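PDB 2C0H: mannan endo-1,4-beta-mannosidase from Mytilus edulis, which hydrolyses internal beta-1,4-mannosidic linkages in mannans, galactomannans and glucomannans, cleaving mannotetraose and longer oligomers but not mannotriose or mannobiose. Local coordinates for residues F20-N25 with S307-A312; Q135-I138 with P144-N147; E294-H299 with T326-N331. The protein carries 3 engineered substitutions. All blocks are in the same frame, centred on the assembly; numbering follows the deposited sequence.

All three contacts belong to one TIM barrel, but two sit together and the third lies across the molecule. Contacts 1 and 3, with centres about 12 Å apart, pack against each other: F309 CE2 rests 3.8 Å from F295 CZ, and M308 CE, a methyl against a carbonyl oxygen, lies 3.7 Å from N296 O. Contact 3 includes E294, the nucleophile inferred from relatives, and F309 of contact 1 lies about 11 Å from it, side chain to side chain. Contact 2, on the other side of the chain's centre, is about 31 Å from contact 1 and 33 Å from contact 3, centre to centre; its Y137 side chain is about 12 Å from that of W65, a probable substrate-binding residue.

Contact 1. Residues F20-N25 with S307-A312; sequences FLSGAN and SMFEWA
S22 on strand 17-25 and F309 on helix 305-314 bring their CA atoms to 8.1 Å, while F20 and A312 stand 9.4 Å apart, so strand and helix are bridged by side chains. This is the seam where the TIM barrel closes. Helix 305-314 belongs to the last beta-alpha-beta crossover, between strands 290-294 and 319-322, and here it reaches past strand 319-322 to the first barrel strand, which pairs in parallel with that last one.

Two aromatic rings do the bridging, one sent from each side. F20 extends its ring toward the helix with CG anti to the backbone N (chi1 -179°), which carries CZ to within 3.9 Å of A312 CB; CE1 of the same ring lies 3.8 Å from A312 O, approached obliquely. Y313, the next residue of the helix, meets the F20 ring edge-to-face. A312 also packs against A320 and I292, of the two strands its helix connects.

F309 has CG anti to its carbonyl carbon (chi1 -85°), and the far end of its ring comes nearer to the strand than the start of the side chain suggests. M337 of helix 330-339 packs against both F309 and S22, and T322 also touches the phenylalanine. The backbone of G23 is tied to A320 in the sheet. Its carbonyl oxygen lies in the plane of the F309 ring, off the edge, 4.0 Å from CZ, while S22 OG approaches the adjacent CE1 obliquely at 3.5 Å.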
loop_
_atom_site.group_PDB
_atom_site.type_symbol
_atom_site.label_atom_id
_atom_site.label_comp_id
_atom_site.label_asym_id
_atom_site.label_seq_id
_atom_site.Cartn_x
_atom_site.Cartn_y
_atom_site.Cartn_z
ATOM N N PHE A 20 -10.842 8.704 -8.847
ATOM C CA PHE A 20 -9.437 8.406 -9.034
ATOM C C PHE A 20 -8.706 8.908 -7.802
ATOM O O PHE A 20 -8.957 10.051 -7.381
ATOM C CB PHE A 20 -8.927 9.175 -10.261
ATOM C CG PHE A 20 -7.476 8.935 -10.586
ATOM C CD1 PHE A 20 -7.063 7.866 -11.390
ATOM C CD2 PHE A 20 -6.515 9.823 -10.119
ATOM C CE1 PHE A 20 -5.714 7.671 -11.712
ATOM C CE2 PHE A 20 -5.157 9.627 -10.430
ATOM C CZ PHE A 20 -4.759 8.560 -11.215
ATOM N N LEU A 21 -7.831 8.073 -7.226
ATOM C CA LEU A 21 -7.029 8.452 -6.059
ATOM C C LEU A 21 -5.759 9.183 -6.475
ATOM O O LEU A 21 -4.926 8.627 -7.131
ATOM C CB LEU A 21 -6.670 7.223 -5.231
ATOM C CG LEU A 21 -7.864 6.481 -4.627
ATOM C CD1 LEU A 21 -7.412 5.181 -3.967
ATOM C CD2 LEU A 21 -8.608 7.352 -3.647
ATOM N N SER A 22 -5.633 10.437 -6.068
ATOM C CA SER A 22 -4.483 11.259 -6.442
ATOM C C SER A 22 -3.835 11.797 -5.178
ATOM O O SER A 22 -4.502 12.426 -4.365
ATOM C CB SER A 22 -4.989 12.438 -7.248
ATOM O OG SER A 22 -3.918 13.311 -7.584
ATOM N N GLY A 23 -2.539 11.610 -5.012
ATOM C CA GLY A 23 -1.905 12.131 -3.811
ATOM C C GLY A 23 -0.473 11.729 -3.663
ATOM O O GLY A 23 0.251 11.640 -4.644
ATOM N N ALA A 24 -0.084 11.461 -2.418
ATOM C CA ALA A 24 1.301 11.241 -2.098
ATOM C C ALA A 24 1.494 10.306 -0.937
ATOM O O ALA A 24 0.609 10.147 -0.095
ATOM C CB ALA A 24 1.962 12.562 -1.792
ATOM N N ASN A 25 2.671 9.717 -0.898
ATOM C CA ASN A 25 3.179 9.036 0.281
ATOM C C ASN A 25 3.703 10.071 1.253
ATOM O O ASN A 25 4.434 10.960 0.852
ATOM C CB ASN A 25 4.347 8.114 -0.110
ATOM C CG ASN A 25 3.919 6.889 -0.854
ATOM O OD1 ASN A 25 3.747 5.833 -0.242
ATOM N ND2 ASN A 25 3.799 6.989 -2.181
ATOM N N SER A 307 2.784 14.811 -16.721
ATOM C CA SER A 307 2.652 13.707 -17.692
ATOM C C SER A 307 2.470 12.361 -17.015
ATOM O O SER A 307 1.737 11.526 -17.526
ATOM C CB SER A 307 3.863 13.637 -18.618
ATOM O OG SER A 307 3.835 14.717 -19.566
ATOM N N MET A 308 3.122 12.170 -15.879
ATOM C CA MET A 308 3.014 10.903 -15.153
ATOM C C MET A 308 1.600 10.782 -14.538
ATOM O O MET A 308 0.955 9.733 -14.665
ATOM C CB MET A 308 4.122 10.799 -14.106
ATOM C CG MET A 308 5.535 10.782 -14.720
ATOM S SD MET A 308 6.897 10.692 -13.541
ATOM C CE MET A 308 7.064 8.930 -13.435
ATOM N N PHE A 309 1.105 11.832 -13.891
ATOM C CA PHE A 309 -0.299 11.841 -13.374
ATOM C C PHE A 309 -1.288 11.665 -14.543
ATOM O O PHE A 309 -2.259 10.905 -14.441
ATOM C CB PHE A 309 -0.598 13.105 -12.562
ATOM C CG PHE A 309 -0.193 13.019 -11.113
ATOM C CD1 PHE A 309 -1.086 12.572 -10.151
ATOM C CD2 PHE A 309 1.053 13.428 -10.705
ATOM C CE1 PHE A 309 -0.726 12.488 -8.824
ATOM C CE2 PHE A 309 1.414 13.393 -9.359
ATOM C CZ PHE A 309 0.513 12.910 -8.412
ATOM N N GLU A 310 -1.026 12.330 -15.666
ATOM C CA GLU A 310 -1.890 12.200 -16.843
ATOM C C GLU A 310 -1.953 10.787 -17.393
ATOM O O GLU A 310 -3.039 10.315 -17.767
ATOM C CB GLU A 310 -1.438 13.142 -17.965
ATOM C CG GLU A 310 -2.386 13.183 -19.175
ATOM C CD GLU A 310 -3.655 13.971 -18.932
ATOM O OE1 GLU A 310 -3.793 14.585 -17.850
ATOM O OE2 GLU A 310 -4.530 13.981 -19.833
ATOM N N TRP A 311 -0.798 10.124 -17.485
ATOM C CA TRP A 311 -0.731 8.739 -17.980
ATOM C C TRP A 311 -1.574 7.844 -17.072
ATOM O O TRP A 311 -2.434 7.096 -17.556
ATOM C CB TRP A 311 0.710 8.226 -18.062
ATOM C CG TRP A 311 0.815 6.870 -18.714
ATOM C CD1 TRP A 311 0.749 5.655 -18.094
ATOM C CD2 TRP A 311 0.989 6.595 -20.110
ATOM N NE1 TRP A 311 0.878 4.650 -19.011
ATOM C CE2 TRP A 311 1.022 5.192 -20.260
ATOM C CE3 TRP A 311 1.105 7.398 -21.248
ATOM C CZ2 TRP A 311 1.174 4.576 -21.504
ATOM C CZ3 TRP A 311 1.268 6.791 -22.474
ATOM C CH2 TRP A 311 1.298 5.394 -22.600
ATOM N N ALA A 312 -1.358 7.951 -15.768
ATOM C CA ALA A 312 -2.115 7.118 -14.812
ATOM C C ALA A 312 -3.603 7.367 -14.961
ATOM O O ALA A 312 -4.400 6.429 -15.001
ATOM C CB ALA A 312 -1.678 7.382 -13.384
#

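Contact 2. Residues Q135-I138 with P144-N147; sequences QSYI and PMAN
Within helix 131-149, which runs on the outside of the TIM barrel between strands 106-113 and 155-162, the Y137 side chain and the I138 carbonyl meet M145 and P144 across a proline kink. A proline nitrogen has no hydrogen to give to the preceding turn, and the helix bends where P144 lacks that bond. The ring carbon CD of P144 lies 4.1 Å from I138 O, a loose van der Waals approach, and the CA atoms of this pair are 8.6 Å apart.

The other touch is between two long side chains on the barrel side of the helix. Y137 carries its ring with CG anti to the backbone N (chi1 173°), so that the phenol end runs along the helix toward the later turns. M145 starts out extended and then bends at its sulfur (chi3 52°), which turns the CE methyl to lie 4.0 Å from Y137 OH. That hydroxyl has its polar partner elsewhere: it is hydrogen-bonded to H67 NE2, and the two rings stand nearly perpendicular.

Around the pair, W112 of strand 106-113 meets the Y137 ring edge-to-face, and L111 touches both Y137 and M145. Helix 89-102 closes on M145 through L89 and M93. Helix 198-215 also packs here, with A211 against I138 and Q208 against Y137.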
loop_
_atom_site.group_PDB
_atom_site.type_symbol
_atom_site.label_atom_id
_atom_site.label_comp_id
_atom_site.label_asym_id
_atom_site.label_seq_id
_atom_site.Cartn_x
_atom_site.Cartn_y
_atom_site.Cartn_z
ATOM N N GLN A 135 -0.949 -15.279 14.039
ATOM C CA GLN A 135 -2.282 -15.248 14.624
ATOM C C GLN A 135 -2.398 -14.324 15.851
ATOM O O GLN A 135 -3.427 -13.678 16.050
ATOM C CB GLN A 135 -2.741 -16.666 14.971
ATOM C CG GLN A 135 -4.224 -16.761 15.284
ATOM C CD GLN A 135 -5.093 -16.465 14.079
ATOM O OE1 GLN A 135 -4.903 -17.043 13.009
ATOM N NE2 GLN A 135 -6.043 -15.551 14.245
ATOM N N SER A 136 -1.338 -14.233 16.666
ATOM C CA SER A 136 -1.347 -13.331 17.821
ATOM C C SER A 136 -1.446 -11.863 17.394
ATOM O O SER A 136 -2.125 -11.070 18.027
ATOM C CB SER A 136 -0.156 -13.558 18.757
ATOM O OG SER A 136 1.082 -13.171 18.187
ATOM N N TYR A 137 -0.773 -11.514 16.302
ATOM C CA TYR A 137 -0.889 -10.169 15.760
ATOM C C TYR A 137 -2.312 -9.865 15.303
ATOM O O TYR A 137 -2.852 -8.787 15.563
ATOM C CB TYR A 137 0.114 -9.926 14.609
ATOM C CG TYR A 137 -0.126 -8.590 13.937
ATOM C CD1 TYR A 137 0.111 -7.405 14.626
ATOM C CD2 TYR A 137 -0.651 -8.513 12.646
ATOM C CE1 TYR A 137 -0.176 -6.164 14.046
ATOM C CE2 TYR A 137 -0.907 -7.280 12.057
ATOM C CZ TYR A 137 -0.674 -6.122 12.759
ATOM O OH TYR A 137 -0.968 -4.893 12.191
ATOM N N ILE A 138 -2.902 -10.829 14.617
ATOM C CA ILE A 138 -4.251 -10.696 14.101
ATOM C C ILE A 138 -5.256 -10.499 15.243
ATOM O O ILE A 138 -6.075 -9.595 15.212
ATOM C CB ILE A 138 -4.598 -11.920 13.202
ATOM C CG1 ILE A 138 -3.839 -11.830 11.858
ATOM C CG2 ILE A 138 -6.103 -12.048 12.982
ATOM C CD1 ILE A 138 -3.849 -13.106 11.041
ATOM N N PRO A 144 -8.586 -5.475 16.552
ATOM C CA PRO A 144 -8.969 -4.317 17.375
ATOM C C PRO A 144 -8.839 -2.971 16.655
ATOM O O PRO A 144 -9.729 -2.131 16.750
ATOM C CB PRO A 144 -8.013 -4.413 18.572
ATOM C CG PRO A 144 -7.727 -5.861 18.680
ATOM C CD PRO A 144 -7.680 -6.381 17.281
ATOM N N MET A 145 -7.750 -2.797 15.914
ATOM C CA MET A 145 -7.491 -1.564 15.201
ATOM C C MET A 145 -8.498 -1.353 14.068
ATOM O O MET A 145 -9.107 -0.280 13.956
ATOM C CB MET A 145 -6.069 -1.595 14.651
ATOM C CG MET A 145 -5.545 -0.314 14.139
ATOM S SD MET A 145 -3.732 -0.445 14.086
ATOM C CE MET A 145 -3.507 -1.968 13.166
ATOM N N ALA A 146 -8.689 -2.379 13.246
ATOM C CA ALA A 146 -9.577 -2.275 12.091
ATOM C C ALA A 146 -11.024 -2.097 12.538
ATOM O O ALA A 146 -11.783 -1.351 11.930
ATOM C CB ALA A 146 -9.436 -3.472 11.201
ATOM N N ASN A 147 -11.406 -2.764 13.620
ATOM C CA ASN A 147 -12.775 -2.627 14.117
ATOM C C ASN A 147 -13.052 -1.230 14.695
ATOM O O ASN A 147 -14.112 -0.639 14.466
ATOM C CB ASN A 147 -13.037 -3.702 15.177
ATOM C CG ASN A 147 -14.505 -3.889 15.458
ATOM O OD1 ASN A 147 -15.295 -4.148 14.547
ATOM N ND2 ASN A 147 -14.880 -3.753 16.714
#

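Contact 3. Residues E294-H299 with T326-N331; sequences EFNQEH and TDVSWN
N296 and E298 meet V328 and S329 where two segments at the catalytic, C-terminal end of the TIM barrel run side by side, following strands 290-294 and 319-322. The first segment begins at E294, the probable nucleophile, bound to R63 and Y265, and F295 then packs against A320 and T322. N296 uses both ends of its amide: ND2 bonds to W323 O and lies 3.9 Å from V328 CG2, while OD1 accepts H299 ND1 at 2.9 Å, in the carbonyl plane on a lone pair. Q297 turns to S305 and R335. E298 points toward the second segment and bends at chi2 (77°), laying its carboxylate against V328, with CD 3.5 Å from V328 CB. Its OE2 bonds to N332 ND2, a tie to the first helical turn. H299, held to N296, ends the segment.

In the second segment, S329 is the N-cap of helix 330-339, its OG bonded to N332 N. E298 thus meets the capping residue, through a weak bond from S329 N to OE2 at 3.5 Å. A water completes the bridge, donating to E298 OE1 at 2.7 Å and to S329 O at 3.0 Å.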
loop_
_atom_site.group_PDB
_atom_site.type_symbol
_atom_site.label_atom_id
_atom_site.label_comp_id
_atom_site.label_asym_id
_atom_site.label_seq_id
_atom_site.Cartn_x
_atom_site.Cartn_y
_atom_site.Cartn_z
ATOM N N GLU A 294 3.897 4.321 -6.037
ATOM C CA GLU A 294 5.137 5.101 -5.832
ATOM C C GLU A 294 5.738 5.416 -7.195
ATOM O O GLU A 294 5.846 4.520 -8.040
ATOM C CB GLU A 294 6.198 4.315 -5.050
ATOM C CG GLU A 294 5.870 3.994 -3.600
ATOM C CD GLU A 294 7.023 3.346 -2.847
ATOM O OE1 GLU A 294 8.156 3.287 -3.391
ATOM O OE2 GLU A 294 6.799 2.878 -1.697
ATOM N N PHE A 295 6.116 6.678 -7.397
ATOM C CA PHE A 295 6.860 7.110 -8.584
ATOM C C PHE A 295 7.285 8.537 -8.304
ATOM O O PHE A 295 6.744 9.183 -7.404
ATOM C CB PHE A 295 5.989 7.074 -9.847
ATOM C CG PHE A 295 4.834 8.028 -9.826
ATOM C CD1 PHE A 295 4.902 9.290 -10.441
ATOM C CD2 PHE A 295 3.646 7.680 -9.185
ATOM C CE1 PHE A 295 3.841 10.145 -10.413
ATOM C CE2 PHE A 295 2.576 8.549 -9.148
ATOM C CZ PHE A 295 2.656 9.786 -9.763
ATOM N N ASN A 296 8.213 9.054 -9.114
ATOM C CA ASN A 296 8.477 10.499 -9.114
ATOM C C ASN A 296 9.206 10.918 -10.390
ATOM O O ASN A 296 9.720 10.100 -11.142
ATOM C CB ASN A 296 9.236 10.972 -7.853
ATOM C CG ASN A 296 10.521 10.215 -7.597
ATOM O OD1 ASN A 296 11.374 10.053 -8.477
ATOM N ND2 ASN A 296 10.683 9.741 -6.361
ATOM N N GLN A 297 9.180 12.217 -10.634
ATOM C CA GLN A 297 9.782 12.804 -11.831
ATOM C C GLN A 297 11.296 12.597 -11.854
ATOM O O GLN A 297 11.896 12.425 -12.914
ATOM C CB GLN A 297 9.432 14.278 -11.838
ATOM C CG GLN A 297 9.891 15.064 -13.008
ATOM C CD GLN A 297 9.555 16.522 -12.834
ATOM O OE1 GLN A 297 8.408 16.899 -12.534
ATOM N NE2 GLN A 297 10.565 17.361 -12.983
ATOM N N GLU A 298 11.911 12.586 -10.684
ATOM C CA GLU A 298 13.351 12.385 -10.594
ATOM C C GLU A 298 13.795 11.023 -11.155
ATOM O O GLU A 298 14.923 10.871 -11.636
ATOM C CB GLU A 298 13.809 12.589 -9.144
ATOM C CG GLU A 298 13.747 14.059 -8.648
ATOM C CD GLU A 298 12.346 14.598 -8.290
ATOM O OE1 GLU A 298 11.339 13.860 -8.351
ATOM O OE2 GLU A 298 12.235 15.794 -7.918
ATOM N N HIS A 299 12.894 10.042 -11.112
ATOM C CA HIS A 299 13.116 8.710 -11.667
ATOM C C HIS A 299 12.052 8.372 -12.711
ATOM O O HIS A 299 11.592 7.228 -12.806
ATOM C CB HIS A 299 13.127 7.688 -10.521
ATOM C CG HIS A 299 14.192 7.961 -9.508
ATOM N ND1 HIS A 299 13.971 8.729 -8.387
ATOM C CD2 HIS A 299 15.494 7.596 -9.465
ATOM C CE1 HIS A 299 15.092 8.824 -7.692
ATOM N NE2 HIS A 299 16.031 8.147 -8.326
ATOM N N THR A 326 8.717 13.402 2.280
ATOM C CA THR A 326 10.079 13.505 2.845
ATOM C C THR A 326 11.201 13.563 1.813
ATOM O O THR A 326 12.287 14.072 2.131
ATOM C CB THR A 326 10.425 12.329 3.799
ATOM O OG1 THR A 326 10.507 11.084 3.085
ATOM C CG2 THR A 326 9.417 12.247 4.917
ATOM N N ASP A 327 10.975 13.033 0.610
ATOM C CA ASP A 327 12.029 12.784 -0.380
ATOM C C ASP A 327 11.861 13.686 -1.617
ATOM O O ASP A 327 10.779 14.156 -1.898
ATOM C CB ASP A 327 12.033 11.299 -0.812
ATOM C CG ASP A 327 12.604 10.345 0.260
ATOM O OD1 ASP A 327 12.728 10.721 1.454
ATOM O OD2 ASP A 327 12.939 9.186 -0.098
ATOM N N VAL A 328 12.944 13.886 -2.361
ATOM C CA VAL A 328 12.952 14.680 -3.610
ATOM C C VAL A 328 12.209 16.040 -3.500
ATOM O O VAL A 328 12.213 16.658 -2.435
ATOM C CB VAL A 328 12.534 13.807 -4.857
ATOM C CG1 VAL A 328 13.468 12.627 -5.023
ATOM C CG2 VAL A 328 11.094 13.310 -4.783
ATOM N N SER A 329 11.636 16.539 -4.592
ATOM C CA SER A 329 10.942 17.815 -4.591
ATOM C C SER A 329 9.458 17.680 -4.286
ATOM O O SER A 329 8.726 17.054 -5.058
ATOM C CB SER A 329 11.092 18.493 -5.954
ATOM O OG SER A 329 10.227 19.603 -6.091
ATOM N N TRP A 330 9.023 18.305 -3.201
ATOM C CA TRP A 330 7.596 18.367 -2.847
ATOM C C TRP A 330 6.819 19.245 -3.832
ATOM O O TRP A 330 5.698 18.916 -4.226
ATOM C CB TRP A 330 7.433 18.835 -1.393
ATOM C CG TRP A 330 6.040 18.894 -0.798
ATOM C CD1 TRP A 330 5.499 19.943 -0.136
ATOM C CD2 TRP A 330 5.031 17.849 -0.774
ATOM N NE1 TRP A 330 4.218 19.651 0.293
ATOM C CE2 TRP A 330 3.918 18.366 -0.071
ATOM C CE3 TRP A 330 4.967 16.552 -1.265
ATOM C CZ2 TRP A 330 2.746 17.631 0.128
ATOM C CZ3 TRP A 330 3.783 15.809 -1.055
ATOM C CH2 TRP A 330 2.716 16.355 -0.363
ATOM N N ASN A 331 7.395 20.370 -4.252
ATOM C CA ASN A 331 6.710 21.188 -5.250
ATOM C C ASN A 331 6.404 20.460 -6.568
ATOM O O ASN A 331 5.341 20.704 -7.138
ATOM C CB ASN A 331 7.499 22.465 -5.552
ATOM C CG ASN A 331 7.473 23.460 -4.417
ATOM O OD1 ASN A 331 6.577 23.457 -3.563
ATOM N ND2 ASN A 331 8.463 24.355 -4.412
HETATM O O HOH W 1 9.197 15.094 -7.219
#